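Local coordinates for surface layer protein (Geobacillus stearothermophilus, PDB 4UJ7), which binds calcium ions and probably self-assembles into the surface layer lattice of the bacterial cell, this chain being its domains 5 and 6, at residues I18-T23 against A33-T38; T54-E59 against T88-S93; A61-S66 against Y75-N80. One frame throughout, in Å; residues are numbered along the deposited sequence. Where two conformers were deposited one is given.

Overall arrangement
From the N terminus, strand 15-20 runs into the loop at Asp21 to Thr23, and contact 1 closes early, when strand 32-41 comes back antiparallel beside it. The chain then crosses to the opposing sheet as strand 52-55, whose partner in contact 2, strand 85-93, arrives much later. Within that long loop lies contact 3, the hairpin of strands 61-65 and 74-81. Contacts 1 and 3 belong to one four-stranded sheet, joined where strand 32-41 pairs with strand 74-81; contact 2 belongs to the other. Ile91 packs on Phe35 and Val37, and Ile89 on Val63, tying the two sheets into the first Ig-like sandwich.

Contact 1: residues I18-T23 against A33-T38; sequences IAVDST and ATFKVT
Ala19 and Thr38 form an antiparallel hydrogen-bonded pair at the edge of one sheet of a bacterial Ig-like (BIG2) sandwich, where strand 15-20 is the outermost strand. The tight part lies here and on the inner face. Ala19 N reaches Thr38 O, and Thr38 N returns to Ala19 O at 2.9 Å. On the core side Ile18 and Val37 lie side by side, CG2 against CG1 at 3.7 Å, with Ile91 of the opposing sheet packed on both. The Phe35 ring belongs to the same core, and Ser22 CB sits 3.7 Å from Phe35 CB.

Toward Asp21 the strand gives way to loop and the contact turns polar and open to solvent. Asp21 N still bonds Lys36 O at 3.1 Å, but the next backbone partner is replaced by a side chain. With CG between the backbone N and the carbonyl carbon (chi1 76°), the Asp21 carboxylate reaches toward Lys36 on strand 32-41. Lys36 extends past it, CB 3.6 Å from Asp21 OD2, and spends its ammonium on the backbone O of Asp119, a calcium-binding residue. Lys36 N gives its hydrogen to Asp21 OD1 at 2.8 Å, almost perfectly straight (178°) yet from above the carboxylate plane.

Contact 2: residues T54-E59 against T88-S93; sequences TSDKTE and TITIKS
Asp56 grips two threonines of strand 85-93 with a single carboxylate oxygen. Its backbone N first fixes the residue, bonding Thr88 O at 3.0 Å. CB already points toward strand 85-93, and chi1 of -58° sets CG beside the residue's own N, which brings the carboxylate to the threonine hydroxyls. CB passes Thr88 O and Thr88 OG1, both at 3.8 Å. CG comes near both threonine hydroxyls, closer to Thr88 OG1. Of the two oxygens at the tip, OD1 stays 3.7 Å from Thr90 OG1, whereas OD2 accepts both hydrogen bonds: Thr88 OG1 donates to Asp56 OD2 at 2.6 Å from the anti side, somewhat out of the carboxylate plane, and Thr90 OG1 donates to Asp56 OD2 at 2.9 Å on the syn lone pair. Two donors on different sides would limit rotation of the carboxylate. Thr90 OG1 is also bonded to Lys99 NZ, whose charge, only in a long and weak ion pair with Asp56, may still help stabilise the negative group.

This is the edge of the second sheet of the BIG2 Ig-like sandwich, where the short strand 52-55 ends against strand 85-93. Thr54 and Thr90 make the antiparallel hydrogen-bonded pair, Thr90 N bonding Thr54 O. Their side chains run alongside each other on the face that also carries the Asp56 cluster, and a water bridges Thr54 OG1 and Thr90 O.

Ser55 faces the sandwich interior, its CB 4.0 Å from Ile89 CD1. Its hydroxyl, anti to the backbone N (chi1 171°), bonds chiefly to Ala61 O at the start of the next strand, and closes an ST turn by accepting a longer bond from Lys57 N at 3.3 Å.

Contact 3: residues A61-S66 against Y75-N80; sequences ATVSVS and YTVTVN
Thr62 to Val65 pair in regular antiparallel register with Val77 to Asn80, the segment axes 4.6 Å apart at closest and their directions 160° apart, as the two arms of a beta hairpin in the BIG2 Ig-like sandwich. Thr62–Asn80 and Ser64–Thr78 are hydrogen-bonded pairs; Val63–Val79 and Val65–Val77 are non-hydrogen-bonded. At the far end the pattern changes: Ser66 N still bonds Thr76 O, but Thr76 N turns to Ser66 OG at 2.9 Å, a side chain standing in for a carbonyl.

The valines point inward. In Val63, chi1 of 69° puts CG1 between N and the carbonyl carbon and leaves CG2 anti to N, pressing on Val77 CG1 at a tight 3.4 Å; Val65 CG2 rests on Tyr75 CB at 3.7 Å. Val53 and Ile89 of the opposing sheet pack against this row. Ser66 O meets the Tyr75 ring at its edge, 3.3 Å from CD1.

On the other face Asn80 ND2 donates to Thr62 OG1 at 3.2 Å, somewhat tilted from the amide plane. Replacing Asn80 with a leucine would probably leave the Thr62 hydroxyl without this donor and freer to turn. The chemistry thus splits by face: apolar branches pack toward the opposing sheet, while hydroxyls and an amide line the other.

Contact 1: residues I18-T23 against A33-T38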
loop_
_atom_site.group_PDB
_atom_site.type_symbol
_atom_site.label_atom_id
_atom_site.label_comp_id
_atom_site.label_asym_id
_atom_site.label_seq_id
_atom_site.Cartn_x
_atom_site.Cartn_y
_atom_site.Cartn_z
ATOM N N ILE A 18 -11.669 -13.916 4.358
ATOM C CA ILE A 18 -11.305 -12.536 3.985
ATOM C C ILE A 18 -9.923 -12.299 4.571
ATOM O O ILE A 18 -9.808 -11.840 5.712
ATOM C CB ILE A 18 -12.305 -11.479 4.500
ATOM C CG1 ILE A 18 -13.708 -11.824 4.008
ATOM C CG2 ILE A 18 -11.927 -10.053 4.039
ATOM C CD1 ILE A 18 -14.803 -10.957 4.603
ATOM N N ALA A 19 -8.886 -12.622 3.803
ATOM C CA ALA A 19 -7.521 -12.469 4.281
ATOM C C ALA A 19 -7.117 -10.989 4.374
ATOM O O ALA A 19 -7.559 -10.168 3.566
ATOM C CB ALA A 19 -6.552 -13.240 3.390
ATOM N N VAL A 20 -6.330 -10.670 5.396
ATOM C CA VAL A 20 -5.867 -9.312 5.622
ATOM C C VAL A 20 -4.388 -9.316 5.992
ATOM O O VAL A 20 -3.911 -10.254 6.639
ATOM C CB VAL A 20 -6.742 -8.572 6.663
ATOM C CG1 VAL A 20 -6.650 -9.190 8.060
ATOM C CG2 VAL A 20 -6.441 -7.092 6.666
ATOM N N ASP A 21 -3.669 -8.283 5.560
ATOM C CA ASP A 21 -2.236 -8.191 5.844
ATOM C C ASP A 21 -1.875 -7.327 7.057
ATOM O O ASP A 21 -0.712 -6.914 7.233
ATOM C CB ASP A 21 -1.450 -7.830 4.576
ATOM C CG ASP A 21 -1.562 -6.370 4.196
ATOM O OD1 ASP A 21 -2.393 -5.656 4.765
ATOM O OD2 ASP A 21 -0.816 -5.938 3.303
ATOM N N SER A 22 -2.871 -7.070 7.895
ATOM C CA SER A 22 -2.735 -6.298 9.130
ATOM C C SER A 22 -3.421 -7.043 10.254
ATOM O O SER A 22 -4.450 -7.667 10.029
ATOM C CB SER A 22 -3.421 -4.936 8.969
ATOM O OG SER A 22 -3.358 -4.173 10.174
ATOM N N THR A 23 -2.865 -6.959 11.466
ATOM C CA THR A 23 -3.568 -7.454 12.659
ATOM C C THR A 23 -4.143 -6.296 13.461
ATOM O O THR A 23 -4.680 -6.481 14.560
ATOM C CB THR A 23 -2.655 -8.279 13.596
ATOM O OG1 THR A 23 -1.597 -7.441 14.067
ATOM C CG2 THR A 23 -2.112 -9.538 12.898
ATOM N N ALA A 33 -3.764 5.365 7.257
ATOM C CA ALA A 33 -2.979 4.142 7.068
ATOM C C ALA A 33 -3.739 3.197 6.138
ATOM O O ALA A 33 -4.964 3.283 6.015
ATOM C CB ALA A 33 -2.700 3.487 8.417
ATOM N N THR A 34 -3.025 2.316 5.450
ATOM C CA THR A 34 -3.689 1.364 4.553
ATOM C C THR A 34 -3.347 -0.070 4.912
ATOM O O THR A 34 -2.315 -0.343 5.555
ATOM C CB THR A 34 -3.367 1.596 3.056
ATOM O OG1 THR A 34 -2.009 1.221 2.776
ATOM C CG2 THR A 34 -3.551 3.070 2.669
ATOM N N PHE A 35 -4.220 -0.985 4.502
ATOM C CA PHE A 35 -3.914 -2.412 4.530
ATOM C C PHE A 35 -4.631 -3.117 3.393
ATOM O O PHE A 35 -5.517 -2.536 2.760
ATOM C CB PHE A 35 -4.209 -3.046 5.906
ATOM C CG PHE A 35 -5.670 -3.056 6.301
ATOM C CD1 PHE A 35 -6.496 -4.118 5.945
ATOM C CD2 PHE A 35 -6.204 -2.033 7.078
ATOM C CE1 PHE A 35 -7.829 -4.152 6.332
ATOM C CE2 PHE A 35 -7.552 -2.056 7.465
ATOM C CZ PHE A 35 -8.363 -3.119 7.089
ATOM N N LYS A 36 -4.250 -4.359 3.125
ATOM C CA LYS A 36 -4.775 -5.100 1.995
ATOM C C LYS A 36 -5.660 -6.245 2.384
ATOM O O LYS A 36 -5.386 -6.948 3.356
ATOM C CB LYS A 36 -3.644 -5.610 1.116
ATOM C CG LYS A 36 -3.022 -4.492 0.295
ATOM C CD LYS A 36 -1.826 -5.000 -0.476
ATOM C CE LYS A 36 -1.310 -3.904 -1.390
ATOM N NZ LYS A 36 0.006 -4.323 -1.930
ATOM N N VAL A 37 -6.721 -6.400 1.610
ATOM C CA VAL A 37 -7.656 -7.509 1.746
ATOM C C VAL A 37 -7.503 -8.395 0.520
ATOM O O VAL A 37 -7.407 -7.896 -0.606
ATOM C CB VAL A 37 -9.110 -6.969 1.813
ATOM C CG1 VAL A 37 -10.129 -8.052 1.464
ATOM C CG2 VAL A 37 -9.356 -6.363 3.178
ATOM N N THR A 38 -7.496 -9.709 0.741
ATOM C CA THR A 38 -7.554 -10.675 -0.367
ATOM C C THR A 38 -8.601 -11.744 -0.066
ATOM O O THR A 38 -8.508 -12.450 0.929
ATOM C CB THR A 38 -6.207 -11.366 -0.667
ATOM O OG1 THR A 38 -5.157 -10.398 -0.789
ATOM C CG2 THR A 38 -6.293 -12.138 -1.984
#

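Contact 2: residues T54-E59 against T88-S93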
loop_
_atom_site.group_PDB
_atom_site.type_symbol
_atom_site.label_atom_id
_atom_site.label_comp_id
_atom_site.label_asym_id
_atom_site.label_seq_id
_atom_site.Cartn_x
_atom_site.Cartn_y
_atom_site.Cartn_z
ATOM N N THR A 54 -16.857 -0.861 7.181
ATOM C CA THR A 54 -17.527 0.055 8.097
ATOM C C THR A 54 -16.709 0.221 9.364
ATOM O O THR A 54 -16.145 -0.744 9.897
ATOM C CB THR A 54 -18.933 -0.442 8.514
ATOM O OG1 THR A 54 -18.845 -1.764 9.059
ATOM C CG2 THR A 54 -19.909 -0.421 7.347
ATOM N N SER A 55 -16.637 1.457 9.836
ATOM C CA SER A 55 -16.039 1.762 11.126
ATOM C C SER A 55 -17.150 1.737 12.150
ATOM O O SER A 55 -18.229 2.293 11.924
ATOM C CB SER A 55 -15.404 3.141 11.123
ATOM O OG SER A 55 -15.029 3.487 12.439
ATOM N N ASP A 56 -16.869 1.145 13.293
ATOM C CA ASP A 56 -17.897 1.010 14.285
ATOM C C ASP A 56 -17.944 2.224 15.231
ATOM O O ASP A 56 -18.770 2.269 16.141
ATOM C CB ASP A 56 -17.773 -0.368 14.939
ATOM C CG ASP A 56 -17.887 -1.500 13.899
ATOM O OD1 ASP A 56 -18.982 -1.672 13.320
ATOM O OD2 ASP A 56 -16.888 -2.204 13.626
ATOM N N LYS A 57 -17.088 3.220 14.955
ATOM C CA LYS A 57 -17.089 4.534 15.616
ATOM C C LYS A 57 -16.445 5.605 14.699
ATOM O O LYS A 57 -15.227 5.863 14.755
ATOM C CB LYS A 57 -16.356 4.446 16.957
ATOM C CG LYS A 57 -17.141 4.944 18.158
ATOM C CD LYS A 57 -16.455 4.544 19.458
ATOM C CE LYS A 57 -17.429 4.503 20.630
ATOM N NZ LYS A 57 -18.365 3.343 20.546
ATOM N N THR A 58 -17.262 6.228 13.854
ATOM C CA THR A 58 -16.748 7.185 12.868
ATOM C C THR A 58 -16.142 8.456 13.479
ATOM O O THR A 58 -15.334 9.132 12.839
ATOM C CB THR A 58 -17.792 7.555 11.791
ATOM O OG1 THR A 58 -18.992 8.017 12.430
ATOM C CG2 THR A 58 -18.120 6.362 10.902
ATOM N N GLU A 59 -16.523 8.786 14.714
ATOM C CA GLU A 59 -15.906 9.924 15.395
ATOM C C GLU A 59 -14.438 9.649 15.745
ATOM O O GLU A 59 -13.662 10.587 15.926
ATOM C CB GLU A 59 -16.706 10.369 16.632
ATOM C CG GLU A 59 -16.549 9.490 17.865
ATOM C CD GLU A 59 -17.595 8.393 17.949
ATOM O OE1 GLU A 59 -18.115 7.967 16.894
ATOM O OE2 GLU A 59 -17.901 7.953 19.078
ATOM N N THR A 88 -13.101 -0.529 15.731
ATOM C CA THR A 88 -12.873 -1.662 14.840
ATOM C C THR A 88 -13.384 -1.315 13.432
ATOM O O THR A 88 -14.354 -0.543 13.302
ATOM C CB THR A 88 -13.518 -2.973 15.373
ATOM O OG1 THR A 88 -14.937 -2.913 15.261
ATOM C CG2 THR A 88 -13.174 -3.211 16.857
ATOM N N ILE A 89 -12.698 -1.810 12.405
ATOM C CA ILE A 89 -13.193 -1.832 11.024
ATOM C C ILE A 89 -13.798 -3.215 10.771
ATOM O O ILE A 89 -13.122 -4.250 10.924
ATOM C CB ILE A 89 -12.094 -1.600 9.936
ATOM C CG1 ILE A 89 -11.314 -0.281 10.099
ATOM C CG2 ILE A 89 -12.692 -1.676 8.522
ATOM C CD1 ILE A 89 -12.163 0.952 10.378
ATOM N N THR A 90 -15.066 -3.243 10.386
ATOM C CA THR A 90 -15.710 -4.489 10.007
ATOM C C THR A 90 -15.702 -4.602 8.492
ATOM O O THR A 90 -16.190 -3.711 7.782
ATOM C CB THR A 90 -17.154 -4.589 10.565
ATOM O OG1 THR A 90 -17.121 -4.531 11.997
ATOM C CG2 THR A 90 -17.825 -5.883 10.112
ATOM N N ILE A 91 -15.122 -5.684 7.979
ATOM C CA ILE A 91 -15.092 -5.961 6.551
ATOM C C ILE A 91 -16.010 -7.154 6.331
ATOM O O ILE A 91 -15.803 -8.208 6.937
ATOM C CB ILE A 91 -13.645 -6.274 6.117
ATOM C CG1 ILE A 91 -12.735 -5.087 6.451
ATOM C CG2 ILE A 91 -13.604 -6.614 4.659
ATOM C CD1 ILE A 91 -11.305 -5.497 6.703
ATOM N N LYS A 92 -17.027 -6.993 5.484
ATOM C CA LYS A 92 -18.042 -8.036 5.283
ATOM C C LYS A 92 -18.235 -8.357 3.810
ATOM O O LYS A 92 -18.264 -7.450 2.943
ATOM C CB LYS A 92 -19.386 -7.609 5.891
ATOM C CG LYS A 92 -20.361 -8.736 6.226
ATOM C CD LYS A 92 -21.459 -8.246 7.184
ATOM C CE LYS A 92 -20.948 -8.058 8.615
ATOM N NZ LYS A 92 -21.754 -7.188 9.538
ATOM N N SER A 93 -18.392 -9.641 3.524
ATOM C CA SER A 93 -18.788 -10.117 2.205
ATOM C C SER A 93 -19.679 -11.345 2.369
ATOM O O SER A 93 -19.222 -12.365 2.875
ATOM C CB SER A 93 -17.564 -10.474 1.376
ATOM O OG SER A 93 -17.963 -10.762 0.054
HETATM O O HOH W 1 -19.019 -3.764 6.865
#

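Contact 3: residues A61-S66 against Y75-N80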
loop_
_atom_site.group_PDB
_atom_site.type_symbol
_atom_site.label_atom_id
_atom_site.label_comp_id
_atom_site.label_asym_id
_atom_site.label_seq_id
_atom_site.Cartn_x
_atom_site.Cartn_y
_atom_site.Cartn_z
ATOM N N ALA A 61 -12.473 6.955 13.863
ATOM C CA ALA A 61 -11.818 6.679 12.578
ATOM C C ALA A 61 -12.851 6.471 11.488
ATOM O O ALA A 61 -13.900 5.891 11.730
ATOM C CB ALA A 61 -10.932 5.430 12.666
ATOM N N THR A 62 -12.532 6.932 10.284
ATOM C CA THR A 62 -13.347 6.611 9.111
ATOM C C THR A 62 -12.605 5.679 8.161
ATOM O O THR A 62 -11.382 5.504 8.279
ATOM C CB THR A 62 -13.802 7.861 8.340
ATOM O OG1 THR A 62 -12.658 8.586 7.899
ATOM C CG2 THR A 62 -14.651 8.766 9.231
ATOM N N VAL A 63 -13.338 5.090 7.224
ATOM C CA VAL A 63 -12.767 4.035 6.393
ATOM C C VAL A 63 -13.318 4.062 4.972
ATOM O O VAL A 63 -14.467 4.470 4.741
ATOM C CB VAL A 63 -12.983 2.651 7.049
ATOM C CG1 VAL A 63 -14.455 2.249 7.032
ATOM C CG2 VAL A 63 -12.112 1.588 6.389
ATOM N N SER A 64 -12.487 3.653 4.012
ATOM C CA SER A 64 -12.927 3.513 2.639
ATOM C C SER A 64 -12.197 2.341 2.003
ATOM O O SER A 64 -11.242 1.813 2.583
ATOM C CB SER A 64 -12.665 4.800 1.856
ATOM O OG SER A 64 -11.274 5.081 1.818
ATOM N N VAL A 65 -12.673 1.899 0.848
ATOM C CA VAL A 65 -12.094 0.736 0.172
ATOM C C VAL A 65 -11.926 1.000 -1.314
ATOM O O VAL A 65 -12.780 1.636 -1.965
ATOM C CB VAL A 65 -12.914 -0.557 0.455
ATOM C CG1 VAL A 65 -14.370 -0.439 0.008
ATOM C CG2 VAL A 65 -12.269 -1.784 -0.178
ATOM N N SER A 66 -10.827 0.491 -1.874
ATOM C CA SER A 66 -10.531 0.723 -3.295
ATOM C C SER A 66 -11.551 0.085 -4.240
ATOM O O SER A 66 -12.249 -0.889 -3.875
ATOM C CB SER A 66 -9.092 0.255 -3.613
ATOM O OG SER A 66 -8.969 -1.167 -3.537
ATOM N N TYR A 75 -8.355 -5.882 -2.517
ATOM C CA TYR A 75 -8.717 -4.481 -2.276
ATOM C C TYR A 75 -7.771 -3.845 -1.273
ATOM O O TYR A 75 -7.207 -4.524 -0.393
ATOM C CB TYR A 75 -10.121 -4.386 -1.672
ATOM C CG TYR A 75 -11.215 -4.941 -2.552
ATOM C CD1 TYR A 75 -11.803 -4.158 -3.556
ATOM C CD2 TYR A 75 -11.685 -6.261 -2.366
ATOM C CE1 TYR A 75 -12.801 -4.679 -4.372
ATOM C CE2 TYR A 75 -12.679 -6.790 -3.194
ATOM C CZ TYR A 75 -13.250 -5.983 -4.173
ATOM O OH TYR A 75 -14.232 -6.497 -4.970
ATOM N N THR A 76 -7.614 -2.529 -1.371
ATOM C CA THR A 76 -6.911 -1.750 -0.371
ATOM C C THR A 76 -7.902 -0.997 0.492
ATOM O O THR A 76 -8.790 -0.313 -0.048
ATOM C CB THR A 76 -5.935 -0.765 -1.026
ATOM O OG1 THR A 76 -4.910 -1.521 -1.676
ATOM C CG2 THR A 76 -5.287 0.122 0.021
ATOM N N VAL A 77 -7.785 -1.152 1.796
ATOM C CA VAL A 77 -8.636 -0.439 2.766
ATOM C C VAL A 77 -7.831 0.723 3.334
ATOM O O VAL A 77 -6.666 0.564 3.733
ATOM C CB VAL A 77 -9.106 -1.378 3.903
ATOM C CG1 VAL A 77 -9.874 -0.601 4.965
ATOM C CG2 VAL A 77 -9.926 -2.533 3.353
ATOM N N THR A 78 -8.444 1.907 3.371
ATOM C CA THR A 78 -7.814 3.105 3.952
ATOM C C THR A 78 -8.529 3.513 5.222
ATOM O O THR A 78 -9.755 3.631 5.230
ATOM C CB THR A 78 -7.838 4.278 2.949
ATOM O OG1 THR A 78 -7.038 3.916 1.825
ATOM C CG2 THR A 78 -7.280 5.560 3.583
ATOM N N VAL A 79 -7.771 3.719 6.299
ATOM C CA VAL A 79 -8.312 4.150 7.583
ATOM C C VAL A 79 -7.802 5.556 7.912
ATOM O O VAL A 79 -6.601 5.819 7.879
ATOM C CB VAL A 79 -7.949 3.150 8.728
ATOM C CG1 VAL A 79 -8.455 3.642 10.086
ATOM C CG2 VAL A 79 -8.436 1.733 8.410
ATOM N N ASN A 80 -8.732 6.469 8.217
ATOM C CA ASN A 80 -8.413 7.849 8.565
ATOM C C ASN A 80 -8.578 8.068 10.058
ATOM O O ASN A 80 -9.667 7.848 10.603
ATOM C CB ASN A 80 -9.341 8.794 7.784
ATOM C CG ASN A 80 -9.306 8.535 6.277
ATOM O OD1 ASN A 80 -8.295 8.794 5.621
ATOM N ND2 ASN A 80 -10.416 8.027 5.719
#